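Local coordinates for protein teicoplanin pseudoaglycone deacetylases Orf2 (Actinoplanes teichomyceticus, PDB 3DFF) that probably catalyses the zinc-dependent deacetylation of the teicoplanin pseudoaglycone, a step linked to the biosynthesis of this lipoglycopeptide antibiotic, at residues L11-H16 with E165-A170; L39-F44 with A137-S142; A171-H176 with Q202-G207; S142-F147 with K178-R183. All blocks are in the same frame, centred on the assembly; numbering follows the deposited sequence.

How the contacts relate
The four contacts illustrate how an alpha/beta fold grades its chemistry from centre to surface. Contacts 1 and 2 are largely buried and lie on adjacent parallel strands, 9-14 and 37-42, with their centres about 8 Å apart; contacts 3 and 4 are only partly buried, about 17 Å from the chain centre. Helix 162-178 serves contacts 1 and 3, and helix 126-147 serves contacts 2 and 4. Aliphatic packing beside a zinc ligand marks contact 1, whereas contact 2 adds a water bridge between tyrosine and aspartate. Toward the periphery, contact 3 relies on aromatic rings, and contact 4 combines branched aliphatic groups with an outlying salt bridge.

Contact 1 of 4, residues L11-H16 with E165-A170; sequences LAISPH and EATRDA. With ZN (zinc ion), chain B.
T167 on helix 162-178 packs against I13 and P15, where strand 9-14, inside the sheet, runs into the zinc site. Its CB lies 4.1 Å from CB of P15, and there the side chain divides. The hydroxyl branch stands beside the backbone N (chi1 -64°), which lets OG1 donate a hydrogen bond back along the helix to the carbonyl oxygen of D163; the same oxygen, T167 OG1, rests on the proline, 3.4 Å from P15 CA. The methyl branch, anti to the backbone N, points at the strand, and CG2 ends 3.8 Å from CG2 of I13. The threonine crosses the proline at about a right angle but slides past the isoleucine, the two running in opposite directions.

Beyond P15, H16 binds zinc through ND1 at 2.1 Å, and D19, H164 and two waters complete the shell. CB of P15 lies 4.1 Å above one face of the imidazole, displaced toward its rim, while NE2 at the far end of the ring is hydrogen-bonded to OD2 of D163. S14 OG steadies the turn by donating to the carbonyl oxygen of H16 over 2.7 Å, within the carbonyl plane.

No hydrogen bond joins the two segments. D163 instead links them chemically: its carbonyl oxygen receives the T167 hydroxyl and its carboxylate meets the metal-bound histidine. With its hydroxyl satisfied within its own helix, T167 meets I13 through carbon alone, and the hydrogen bond between D163 and H16 NE2 probably fixes the rotation of the zinc-binding imidazole.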
loop_
_atom_site.group_PDB
_atom_site.type_symbol
_atom_site.label_atom_id
_atom_site.label_comp_id
_atom_site.label_asym_id
_atom_site.label_seq_id
_atom_site.Cartn_x
_atom_site.Cartn_y
_atom_site.Cartn_z
ATOM N N LEU A 11 10.545 1.090 8.817
ATOM C CA LEU A 11 10.303 1.518 7.433
ATOM C C LEU A 11 9.056 0.813 6.915
ATOM O O LEU A 11 9.065 -0.413 6.776
ATOM C CB LEU A 11 11.491 1.159 6.535
ATOM C CG LEU A 11 11.384 1.440 5.024
ATOM C CD1 LEU A 11 11.197 2.946 4.738
ATOM C CD2 LEU A 11 12.591 0.865 4.291
ATOM N N ALA A 12 8.010 1.593 6.651
ATOM C CA ALA A 12 6.803 1.063 6.031
ATOM C C ALA A 12 6.918 1.324 4.536
ATOM O O ALA A 12 7.333 2.407 4.120
ATOM C CB ALA A 12 5.573 1.693 6.610
ATOM N N ILE A 13 6.570 0.328 3.730
ATOM C CA ILE A 13 6.634 0.499 2.276
ATOM C C ILE A 13 5.241 0.335 1.684
ATOM O O ILE A 13 4.714 -0.773 1.620
ATOM C CB ILE A 13 7.632 -0.471 1.662
ATOM C CG1 ILE A 13 9.016 -0.303 2.335
ATOM C CG2 ILE A 13 7.739 -0.284 0.144
ATOM C CD1 ILE A 13 10.051 -1.195 1.793
ATOM N N SER A 14 4.656 1.460 1.291
ATOM C CA SER A 14 3.289 1.481 0.789
ATOM C C SER A 14 3.280 1.431 -0.741
ATOM O O SER A 14 4.026 2.169 -1.375
ATOM C CB SER A 14 2.613 2.758 1.261
ATOM O OG SER A 14 1.226 2.736 0.954
ATOM N N PRO A 15 2.427 0.587 -1.350
ATOM C CA PRO A 15 2.332 0.624 -2.821
ATOM C C PRO A 15 1.833 1.978 -3.296
ATOM O O PRO A 15 2.490 2.606 -4.142
ATOM C CB PRO A 15 1.319 -0.494 -3.170
ATOM C CG PRO A 15 1.108 -1.241 -1.934
ATOM C CD PRO A 15 1.522 -0.408 -0.750
ATOM N N HIS A 16 0.691 2.429 -2.767
ATOM C CA HIS A 16 0.050 3.660 -3.221
ATOM C C HIS A 16 -0.099 4.639 -2.085
ATOM O O HIS A 16 0.105 4.297 -0.919
ATOM C CB HIS A 16 -1.354 3.384 -3.759
ATOM C CG HIS A 16 -1.377 2.431 -4.900
ATOM N ND1 HIS A 16 -2.065 1.235 -4.853
ATOM C CD2 HIS A 16 -0.824 2.504 -6.133
ATOM C CE1 HIS A 16 -1.929 0.615 -6.012
ATOM N NE2 HIS A 16 -1.163 1.354 -6.796
ATOM N N GLU A 165 1.436 -6.286 -5.570
ATOM C CA GLU A 165 2.316 -7.451 -5.746
ATOM C C GLU A 165 3.748 -7.035 -6.073
ATOM O O GLU A 165 4.683 -7.611 -5.520
ATOM C CB GLU A 165 1.756 -8.399 -6.812
ATOM C CG GLU A 165 0.427 -8.976 -6.380
ATOM C CD GLU A 165 -0.100 -10.068 -7.283
ATOM O OE1 GLU A 165 0.381 -10.209 -8.426
ATOM O OE2 GLU A 165 -1.018 -10.785 -6.838
ATOM N N ALA A 166 3.923 -6.046 -6.941
ATOM C CA ALA A 166 5.287 -5.557 -7.262
ATOM C C ALA A 166 5.988 -5.000 -6.027
ATOM O O ALA A 166 7.176 -5.269 -5.804
ATOM C CB ALA A 166 5.221 -4.495 -8.340
ATOM N N THR A 167 5.260 -4.236 -5.213
ATOM C CA THR A 167 5.824 -3.637 -4.007
ATOM C C THR A 167 6.255 -4.732 -3.039
ATOM O O THR A 167 7.373 -4.709 -2.501
ATOM C CB THR A 167 4.781 -2.721 -3.342
ATOM O OG1 THR A 167 4.491 -1.633 -4.238
ATOM C CG2 THR A 167 5.313 -2.170 -2.022
ATOM N N ARG A 168 5.352 -5.684 -2.818
ATOM C CA ARG A 168 5.575 -6.740 -1.850
ATOM C C ARG A 168 6.787 -7.557 -2.259
ATOM O O ARG A 168 7.698 -7.764 -1.454
ATOM C CB ARG A 168 4.334 -7.619 -1.718
ATOM C CG ARG A 168 4.553 -8.849 -0.819
ATOM C CD ARG A 168 3.528 -9.925 -1.109
ATOM N NE ARG A 168 3.675 -10.464 -2.467
ATOM C CZ ARG A 168 2.719 -11.110 -3.125
ATOM N NH1 ARG A 168 1.514 -11.302 -2.579
ATOM N NH2 ARG A 168 2.955 -11.541 -4.354
ATOM N N ASP A 169 6.812 -7.989 -3.519
ATOM C CA ASP A 169 7.898 -8.845 -4.015
ATOM C C ASP A 169 9.232 -8.086 -3.927
ATOM O O ASP A 169 10.211 -8.612 -3.407
ATOM C CB ASP A 169 7.618 -9.319 -5.446
ATOM C CG ASP A 169 6.438 -10.293 -5.528
ATOM O OD1 ASP A 169 5.857 -10.674 -4.479
ATOM O OD2 ASP A 169 6.111 -10.731 -6.648
ATOM N N ALA A 170 9.258 -6.852 -4.409
ATOM C CA ALA A 170 10.493 -6.041 -4.346
ATOM C C ALA A 170 10.985 -5.889 -2.899
ATOM O O ALA A 170 12.184 -5.999 -2.630
ATOM C CB ALA A 170 10.260 -4.680 -4.941
HETATM ZN ZN ZN B . -3.141 0.492 -3.219
HETATM O O HOH W 1 -4.230 2.283 -2.977
HETATM O O HOH W 2 -4.688 -0.273 -4.234
#

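Contact 2 of 4, residues L39-F44 with A137-S142; sequences LVYTVF and ADDIRS
The ring of Y41 is the flat group that reaches from strand 37-42 to helix 126-147. I140 approaches it at a slant, CG1 coming within 4.1 Å of CE2, and at the hydroxyl edge a water lies in the plane of the ring. Away from this meeting point, CG1 of V43 covers one face of the F44 ring, 3.6 Å above it and toward the rim, and the guanidinium of R141 has the carbonyl oxygen of A137 over its centre.

With CG nearly anti to the backbone N (chi1 165°), Y41 extends from the strand far enough for its OH to pass 3.8 Å from CB of D139. The two side chains cross at about a right angle, and their ring and carboxylate planes differ by 47°. Phenol and carboxylate do not bond directly. The water lies 2.6 Å from Y41 OH and donates a hydrogen to D139 OD2, spanning 2.7 Å between its oxygen and that acceptor. The same OD2 forms a salt bridge with R94, whose charge would tend to keep the aspartate ionised.

I143, one turn further along the helix, adds another aliphatic contact to the tyrosine ring, and I13 of neighbouring strand 9-14 touches both Y41 and I140. F95, from a loop, touches D139. I140 also packs on A174, bringing helix 162-178 against helix 126-147 over the same face of the mixed sheet, on its parallel strands.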
loop_
_atom_site.group_PDB
_atom_site.type_symbol
_atom_site.label_atom_id
_atom_site.label_comp_id
_atom_site.label_asym_id
_atom_site.label_seq_id
_atom_site.Cartn_x
_atom_site.Cartn_y
_atom_site.Cartn_z
ATOM N N LEU A 39 9.337 5.908 9.118
ATOM C CA LEU A 39 9.327 6.454 7.757
ATOM C C LEU A 39 8.419 5.620 6.879
ATOM O O LEU A 39 8.582 4.405 6.804
ATOM C CB LEU A 39 10.735 6.458 7.165
ATOM C CG LEU A 39 10.914 7.031 5.740
ATOM C CD1 LEU A 39 10.493 8.484 5.655
ATOM C CD2 LEU A 39 12.359 6.839 5.300
ATOM N N VAL A 40 7.495 6.292 6.197
ATOM C CA VAL A 40 6.562 5.616 5.289
ATOM C C VAL A 40 6.929 6.019 3.870
ATOM O O VAL A 40 6.718 7.170 3.474
ATOM C CB VAL A 40 5.122 5.985 5.616
ATOM C CG1 VAL A 40 4.141 5.310 4.638
ATOM C CG2 VAL A 40 4.794 5.577 7.085
ATOM N N TYR A 41 7.515 5.070 3.155
ATOM C CA TYR A 41 7.946 5.262 1.766
ATOM C C TYR A 41 6.871 4.713 0.858
ATOM O O TYR A 41 6.512 3.542 0.980
ATOM C CB TYR A 41 9.260 4.509 1.540
ATOM C CG TYR A 41 9.663 4.295 0.088
ATOM C CD1 TYR A 41 9.909 5.385 -0.758
ATOM C CD2 TYR A 41 9.802 3.010 -0.430
ATOM C CE1 TYR A 41 10.281 5.193 -2.085
ATOM C CE2 TYR A 41 10.173 2.793 -1.769
ATOM C CZ TYR A 41 10.412 3.901 -2.594
ATOM O OH TYR A 41 10.780 3.712 -3.907
ATOM N N THR A 42 6.368 5.545 -0.055
ATOM C CA THR A 42 5.391 5.072 -1.033
ATOM C C THR A 42 6.082 4.883 -2.380
ATOM O O THR A 42 6.672 5.814 -2.917
ATOM C CB THR A 42 4.223 6.045 -1.163
ATOM O OG1 THR A 42 3.579 6.194 0.118
ATOM C CG2 THR A 42 3.194 5.525 -2.200
ATOM N N VAL A 43 5.998 3.664 -2.899
ATOM C CA VAL A 43 6.620 3.250 -4.161
ATOM C C VAL A 43 6.011 3.967 -5.371
ATOM O O VAL A 43 6.723 4.613 -6.139
ATOM C CB VAL A 43 6.513 1.721 -4.341
ATOM C CG1 VAL A 43 7.148 1.245 -5.664
ATOM C CG2 VAL A 43 7.168 1.019 -3.154
ATOM N N PHE A 44 4.695 3.845 -5.543
ATOM C CA PHE A 44 4.038 4.339 -6.759
ATOM C C PHE A 44 3.504 5.752 -6.579
ATOM O O PHE A 44 2.323 6.034 -6.772
ATOM C CB PHE A 44 2.994 3.316 -7.255
ATOM C CG PHE A 44 3.621 2.041 -7.718
ATOM C CD1 PHE A 44 4.220 1.965 -8.980
ATOM C CD2 PHE A 44 3.689 0.930 -6.873
ATOM C CE1 PHE A 44 4.859 0.783 -9.426
ATOM C CE2 PHE A 44 4.329 -0.261 -7.307
ATOM C CZ PHE A 44 4.930 -0.322 -8.591
ATOM N N ALA A 137 13.070 -2.905 -6.228
ATOM C CA ALA A 137 13.980 -3.548 -5.276
ATOM C C ALA A 137 15.271 -2.731 -5.119
ATOM O O ALA A 137 15.773 -2.579 -4.011
ATOM C CB ALA A 137 14.283 -4.951 -5.710
ATOM N N ASP A 138 15.779 -2.189 -6.230
ATOM C CA ASP A 138 16.982 -1.335 -6.196
ATOM C C ASP A 138 16.754 -0.138 -5.285
ATOM O O ASP A 138 17.584 0.177 -4.417
ATOM C CB ASP A 138 17.356 -0.828 -7.599
ATOM C CG ASP A 138 17.941 -1.904 -8.500
ATOM O OD1 ASP A 138 18.168 -3.049 -8.051
ATOM O OD2 ASP A 138 18.187 -1.597 -9.697
ATOM N N ASP A 139 15.639 0.563 -5.501
ATOM C CA ASP A 139 15.302 1.735 -4.707
ATOM C C ASP A 139 15.098 1.402 -3.227
ATOM O O ASP A 139 15.536 2.150 -2.351
ATOM C CB ASP A 139 14.071 2.446 -5.285
ATOM C CG ASP A 139 14.414 3.290 -6.496
ATOM O OD1 ASP A 139 15.434 3.011 -7.150
ATOM O OD2 ASP A 139 13.675 4.243 -6.774
ATOM N N ILE A 140 14.455 0.277 -2.943
ATOM C CA ILE A 140 14.277 -0.134 -1.552
ATOM C C ILE A 140 15.617 -0.448 -0.899
ATOM O O ILE A 140 15.828 -0.061 0.252
ATOM C CB ILE A 140 13.285 -1.310 -1.385
ATOM C CG1 ILE A 140 11.888 -0.896 -1.864
ATOM C CG2 ILE A 140 13.220 -1.750 0.091
ATOM C CD1 ILE A 140 10.934 -2.093 -2.024
ATOM N N ARG A 141 16.513 -1.109 -1.635
ATOM C CA ARG A 141 17.864 -1.391 -1.115
ATOM C C ARG A 141 18.593 -0.107 -0.760
ATOM O O ARG A 141 19.210 -0.016 0.306
ATOM C CB ARG A 141 18.664 -2.218 -2.112
ATOM C CG ARG A 141 18.410 -3.724 -1.960
ATOM C CD ARG A 141 19.414 -4.554 -2.741
ATOM N NE ARG A 141 19.293 -4.313 -4.178
ATOM C CZ ARG A 141 18.443 -4.956 -4.977
ATOM N NH1 ARG A 141 17.663 -5.920 -4.504
ATOM N NH2 ARG A 141 18.392 -4.656 -6.260
ATOM N N SER A 142 18.470 0.898 -1.622
ATOM C CA SER A 142 19.089 2.203 -1.389
ATOM C C SER A 142 18.535 2.850 -0.130
ATOM O O SER A 142 19.293 3.359 0.692
ATOM C CB SER A 142 18.904 3.113 -2.604
ATOM O OG SER A 142 19.556 2.544 -3.721
HETATM O O HOH W 3 11.609 5.564 -5.586
#

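Contact 3 of 4, residues A171-H176 with Q202-G207; sequences ALFATH and QGFRLG
L172 is the first residue of helix segment 171-176 to meet F204, and it sets its CB squarely over one face of the phenyl ring. This CH-pi contact measures 4.1 Å from CB to the ring centroid and lies only 11° off the ring normal. The backbone takes part as well, since the carbonyl oxygen of L172 is 3.7 Å from F204 CZ. F173 follows; although its CB starts away from the strand, the ring swings back, and CD1 comes to 4.1 Å from CE2 of F204, which sits near the plane of the F173 ring at its edge. One turn after L172 comes H176. Its CB lies in the plane of the F204 ring, 3.8 Å from CZ, and its imidazole receives the phenylalanine edge in an offset edge-to-face pair with centroids 5.4 Å apart and planes at 83°.

F204 is thus met by three helical residues spaced over little more than a turn, L172 on one face and H176 at the edge, and R269 adds a cation-pi contact. R269 belongs to strand 263-269, the antiparallel neighbour of strand 204-211 at the sheet margin. L172 continues onto V267 of that strand and V182 of the next, P201 touches L172 and F173, and V133 of helix 126-147 packs against F173.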
loop_
_atom_site.group_PDB
_atom_site.type_symbol
_atom_site.label_atom_id
_atom_site.label_comp_id
_atom_site.label_asym_id
_atom_site.label_seq_id
_atom_site.Cartn_x
_atom_site.Cartn_y
_atom_site.Cartn_z
ATOM N N ALA A 171 10.065 -5.619 -1.974
ATOM C CA ALA A 171 10.437 -5.517 -0.549
ATOM C C ALA A 171 10.996 -6.838 0.006
ATOM O O ALA A 171 11.959 -6.820 0.794
ATOM C CB ALA A 171 9.258 -5.031 0.302
ATOM N N LEU A 172 10.413 -7.967 -0.397
ATOM C CA LEU A 172 10.889 -9.287 0.057
ATOM C C LEU A 172 12.314 -9.512 -0.445
ATOM O O LEU A 172 13.196 -9.917 0.327
ATOM C CB LEU A 172 9.966 -10.404 -0.408
ATOM C CG LEU A 172 8.585 -10.397 0.266
ATOM C CD1 LEU A 172 7.764 -11.589 -0.257
ATOM C CD2 LEU A 172 8.637 -10.439 1.794
ATOM N N PHE A 173 12.543 -9.227 -1.724
ATOM C CA PHE A 173 13.872 -9.412 -2.307
ATOM C C PHE A 173 14.901 -8.505 -1.636
ATOM O O PHE A 173 15.997 -8.969 -1.270
ATOM C CB PHE A 173 13.856 -9.177 -3.828
ATOM C CG PHE A 173 12.926 -10.092 -4.586
ATOM C CD1 PHE A 173 12.655 -11.382 -4.142
ATOM C CD2 PHE A 173 12.335 -9.662 -5.781
ATOM C CE1 PHE A 173 11.801 -12.219 -4.858
ATOM C CE2 PHE A 173 11.483 -10.493 -6.491
ATOM C CZ PHE A 173 11.209 -11.774 -6.028
ATOM N N ALA A 174 14.559 -7.230 -1.478
ATOM C CA ALA A 174 15.492 -6.249 -0.926
ATOM C C ALA A 174 15.823 -6.598 0.525
ATOM O O ALA A 174 16.995 -6.655 0.881
ATOM C CB ALA A 174 14.934 -4.834 -1.041
ATOM N N THR A 175 14.801 -6.874 1.341
ATOM C CA THR A 175 15.008 -7.206 2.764
ATOM C C THR A 175 15.763 -8.520 2.932
ATOM O O THR A 175 16.537 -8.683 3.888
ATOM C CB THR A 175 13.686 -7.270 3.591
ATOM O OG1 THR A 175 12.793 -8.240 3.015
ATOM C CG2 THR A 175 13.031 -5.893 3.716
ATOM N N HIS A 176 15.553 -9.455 2.014
ATOM C CA HIS A 176 16.273 -10.721 2.062
ATOM C C HIS A 176 17.760 -10.483 1.833
ATOM O O HIS A 176 18.602 -10.950 2.621
ATOM C CB HIS A 176 15.709 -11.679 1.024
ATOM C CG HIS A 176 16.350 -13.024 1.033
ATOM N ND1 HIS A 176 16.524 -13.764 -0.114
ATOM C CD2 HIS A 176 16.865 -13.763 2.045
ATOM C CE1 HIS A 176 17.109 -14.912 0.193
ATOM N NE2 HIS A 176 17.322 -14.934 1.496
ATOM N N GLN A 202 8.868 -17.754 -4.613
ATOM C CA GLN A 202 9.504 -18.991 -4.150
ATOM C C GLN A 202 10.542 -18.683 -3.079
ATOM O O GLN A 202 11.314 -17.734 -3.199
ATOM C CB GLN A 202 10.137 -19.737 -5.326
ATOM C CG GLN A 202 10.640 -21.154 -4.998
ATOM C CD GLN A 202 9.529 -22.217 -4.891
ATOM O OE1 GLN A 202 9.771 -23.330 -4.399
ATOM N NE2 GLN A 202 8.327 -21.890 -5.362
ATOM N N GLY A 203 10.540 -19.490 -2.022
ATOM C CA GLY A 203 11.494 -19.325 -0.944
ATOM C C GLY A 203 11.035 -18.560 0.278
ATOM O O GLY A 203 11.708 -18.582 1.306
ATOM N N PHE A 204 9.904 -17.856 0.170
ATOM C CA PHE A 204 9.335 -17.103 1.294
ATOM C C PHE A 204 8.004 -17.679 1.756
ATOM O O PHE A 204 7.238 -18.188 0.949
ATOM C CB PHE A 204 9.073 -15.644 0.894
ATOM C CG PHE A 204 10.307 -14.892 0.488
ATOM C CD1 PHE A 204 11.110 -14.256 1.457
ATOM C CD2 PHE A 204 10.673 -14.815 -0.846
ATOM C CE1 PHE A 204 12.262 -13.555 1.087
ATOM C CE2 PHE A 204 11.821 -14.121 -1.229
ATOM C CZ PHE A 204 12.613 -13.482 -0.258
ATOM N N ARG A 205 7.723 -17.550 3.051
ATOM C CA ARG A 205 6.410 -17.929 3.582
ATOM C C ARG A 205 6.003 -17.103 4.785
ATOM O O ARG A 205 6.829 -16.466 5.439
ATOM C CB ARG A 205 6.365 -19.417 3.915
ATOM C CG ARG A 205 7.155 -19.763 5.134
ATOM C CD ARG A 205 6.877 -21.203 5.547
ATOM N NE ARG A 205 7.683 -21.531 6.715
ATOM C CZ ARG A 205 7.304 -21.310 7.966
ATOM N NH1 ARG A 205 6.109 -20.805 8.226
ATOM N NH2 ARG A 205 8.114 -21.619 8.966
ATOM N N LEU A 206 4.705 -17.092 5.057
ATOM C CA LEU A 206 4.192 -16.347 6.190
ATOM C C LEU A 206 4.298 -17.131 7.477
ATOM O O LEU A 206 3.980 -18.314 7.515
ATOM C CB LEU A 206 2.718 -15.997 5.981
ATOM C CG LEU A 206 2.369 -15.192 4.740
ATOM C CD1 LEU A 206 0.860 -15.037 4.699
ATOM C CD2 LEU A 206 3.063 -13.860 4.825
ATOM N N GLY A 207 4.705 -16.449 8.540
ATOM C CA GLY A 207 4.626 -17.037 9.868
ATOM C C GLY A 207 3.230 -16.850 10.428
ATOM O O GLY A 207 2.295 -16.452 9.710
#

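Contact 4 of 4, residues S142-F147 with K178-R183; sequences SIIDEF and KNVPVR
K178 and D145 form the outer part of this contact, a salt bridge laid across the ends of two helices. The lysine NZ donates to D145 OD1 over 3.0 Å, meeting its syn lone pair, while a second, weak bond runs from NZ to OD2 at 3.1 Å. Beneath this bridge I144 supplies the apolar layer. Its CG2 branch touches V180 CG2 at 3.9 Å and K178 CG at 4.0 Å, and CD1 reaches the same lysine CG. The isoleucine slides past both partners in the opposite direction.

The lysine can serve both layers because its chain bends at chi2 (-74°): the first carbons lie on I144, and the extended remainder carries NZ across to the carboxylate at about a right angle. R141, a turn before D145, packs alongside K178 CE.

In the next shell, the backbone fixes where these groups emerge. N179 leaves the helix with positive phi in a Schellman motif, and V180 N is probably hydrogen-bonded to the carbonyl oxygen of T175 over 2.9 Å. The chain is thereby turned so that V180 faces I144 and also V152 of strand 151-155, before P181 leads into strand 182-185.

Helix 162-178 connects the adjacent parallel strands 151-155 and 182-185, so the turn at N179 belongs to a beta-alpha-beta crossover, and the contact packs its exit against helix 126-147, as expected of a Rossmann-like alpha/beta fold in the PIG-L family.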
loop_
_atom_site.group_PDB
_atom_site.type_symbol
_atom_site.label_atom_id
_atom_site.label_comp_id
_atom_site.label_asym_id
_atom_site.label_seq_id
_atom_site.Cartn_x
_atom_site.Cartn_y
_atom_site.Cartn_z
ATOM N N SER A 142 18.470 0.898 -1.622
ATOM C CA SER A 142 19.089 2.203 -1.389
ATOM C C SER A 142 18.535 2.850 -0.130
ATOM O O SER A 142 19.293 3.359 0.692
ATOM C CB SER A 142 18.904 3.113 -2.604
ATOM O OG SER A 142 19.556 2.544 -3.721
ATOM N N ILE A 143 17.212 2.792 0.045
ATOM C CA ILE A 143 16.563 3.382 1.199
ATOM C C ILE A 143 16.927 2.630 2.487
ATOM O O ILE A 143 17.131 3.252 3.527
ATOM C CB ILE A 143 15.027 3.480 0.991
ATOM C CG1 ILE A 143 14.721 4.487 -0.117
ATOM C CG2 ILE A 143 14.315 3.885 2.268
ATOM C CD1 ILE A 143 13.369 4.269 -0.770
ATOM N N ILE A 144 17.029 1.309 2.407
ATOM C CA ILE A 144 17.491 0.513 3.545
ATOM C C ILE A 144 18.900 0.960 3.966
ATOM O O ILE A 144 19.161 1.114 5.149
ATOM C CB ILE A 144 17.449 -1.002 3.260
ATOM C CG1 ILE A 144 16.005 -1.511 3.264
ATOM C CG2 ILE A 144 18.243 -1.796 4.299
ATOM C CD1 ILE A 144 15.849 -2.882 2.648
ATOM N N ASP A 145 19.788 1.180 3.000
ATOM C CA ASP A 145 21.151 1.646 3.322
ATOM C C ASP A 145 21.136 3.020 4.000
ATOM O O ASP A 145 21.890 3.282 4.953
ATOM C CB ASP A 145 22.024 1.672 2.065
ATOM C CG ASP A 145 22.428 0.286 1.599
ATOM O OD1 ASP A 145 22.419 -0.653 2.422
ATOM O OD2 ASP A 145 22.773 0.132 0.403
ATOM N N GLU A 146 20.272 3.893 3.505
ATOM C CA GLU A 146 20.179 5.266 3.961
ATOM C C GLU A 146 19.484 5.380 5.320
ATOM O O GLU A 146 19.937 6.115 6.201
ATOM C CB GLU A 146 19.437 6.085 2.905
ATOM C CG GLU A 146 19.389 7.578 3.142
ATOM C CD GLU A 146 18.649 8.293 2.024
ATOM O OE1 GLU A 146 18.696 7.802 0.876
ATOM O OE2 GLU A 146 18.013 9.331 2.297
ATOM N N PHE A 147 18.388 4.642 5.496
ATOM C CA PHE A 147 17.572 4.757 6.701
ATOM C C PHE A 147 17.929 3.737 7.788
ATOM O O PHE A 147 17.692 3.984 8.972
ATOM C CB PHE A 147 16.090 4.658 6.324
ATOM C CG PHE A 147 15.148 4.747 7.486
ATOM C CD1 PHE A 147 14.972 5.944 8.177
ATOM C CD2 PHE A 147 14.385 3.639 7.857
ATOM C CE1 PHE A 147 14.079 6.026 9.240
ATOM C CE2 PHE A 147 13.493 3.707 8.926
ATOM C CZ PHE A 147 13.339 4.896 9.619
ATOM N N LYS A 178 19.443 -7.712 2.101
ATOM C CA LYS A 178 19.971 -6.862 3.176
ATOM C C LYS A 178 19.880 -7.464 4.584
ATOM O O LYS A 178 20.371 -6.868 5.543
ATOM C CB LYS A 178 19.307 -5.473 3.157
ATOM C CG LYS A 178 19.579 -4.652 1.902
ATOM C CD LYS A 178 20.999 -4.109 1.883
ATOM C CE LYS A 178 21.307 -3.425 0.563
ATOM N NZ LYS A 178 22.714 -2.928 0.542
ATOM N N ASN A 179 19.235 -8.624 4.705
ATOM C CA ASN A 179 19.044 -9.297 5.995
ATOM C C ASN A 179 18.326 -8.416 7.024
ATOM O O ASN A 179 18.788 -8.252 8.155
ATOM C CB ASN A 179 20.392 -9.804 6.540
ATOM C CG ASN A 179 20.261 -11.085 7.341
ATOM O OD1 ASN A 179 19.158 -11.615 7.532
ATOM N ND2 ASN A 179 21.396 -11.589 7.831
ATOM N N VAL A 180 17.193 -7.840 6.615
ATOM C CA VAL A 180 16.354 -7.013 7.481
ATOM C C VAL A 180 15.013 -7.731 7.713
ATOM O O VAL A 180 14.421 -8.249 6.749
ATOM C CB VAL A 180 16.094 -5.608 6.837
ATOM C CG1 VAL A 180 15.154 -4.782 7.672
ATOM C CG2 VAL A 180 17.406 -4.836 6.624
ATOM N N PRO A 181 14.529 -7.778 8.979
ATOM C CA PRO A 181 13.245 -8.439 9.256
ATOM C C PRO A 181 12.136 -7.726 8.525
ATOM O O PRO A 181 12.142 -6.498 8.470
ATOM C CB PRO A 181 13.014 -8.189 10.745
ATOM C CG PRO A 181 14.317 -7.778 11.294
ATOM C CD PRO A 181 15.152 -7.230 10.201
ATOM N N VAL A 182 11.171 -8.493 8.039
ATOM C CA VAL A 182 10.049 -7.923 7.296
ATOM C C VAL A 182 8.728 -8.573 7.717
ATOM O O VAL A 182 8.693 -9.754 8.042
ATOM C CB VAL A 182 10.286 -8.037 5.772
ATOM C CG1 VAL A 182 10.307 -9.483 5.303
ATOM C CG2 VAL A 182 9.269 -7.195 4.988
ATOM N N ARG A 183 7.664 -7.770 7.722
ATOM C CA ARG A 183 6.317 -8.256 8.013
ATOM C C ARG A 183 5.414 -7.729 6.912
ATOM O O ARG A 183 5.759 -6.738 6.259
ATOM C CB ARG A 183 5.806 -7.757 9.364
ATOM C CG ARG A 183 6.642 -8.169 10.575
ATOM C CD ARG A 183 6.035 -7.635 11.860
ATOM N NE ARG A 183 4.760 -8.268 12.194
ATOM C CZ ARG A 183 4.640 -9.441 12.819
ATOM N NH1 ARG A 183 5.722 -10.129 13.175
ATOM N NH2 ARG A 183 3.438 -9.942 13.067
#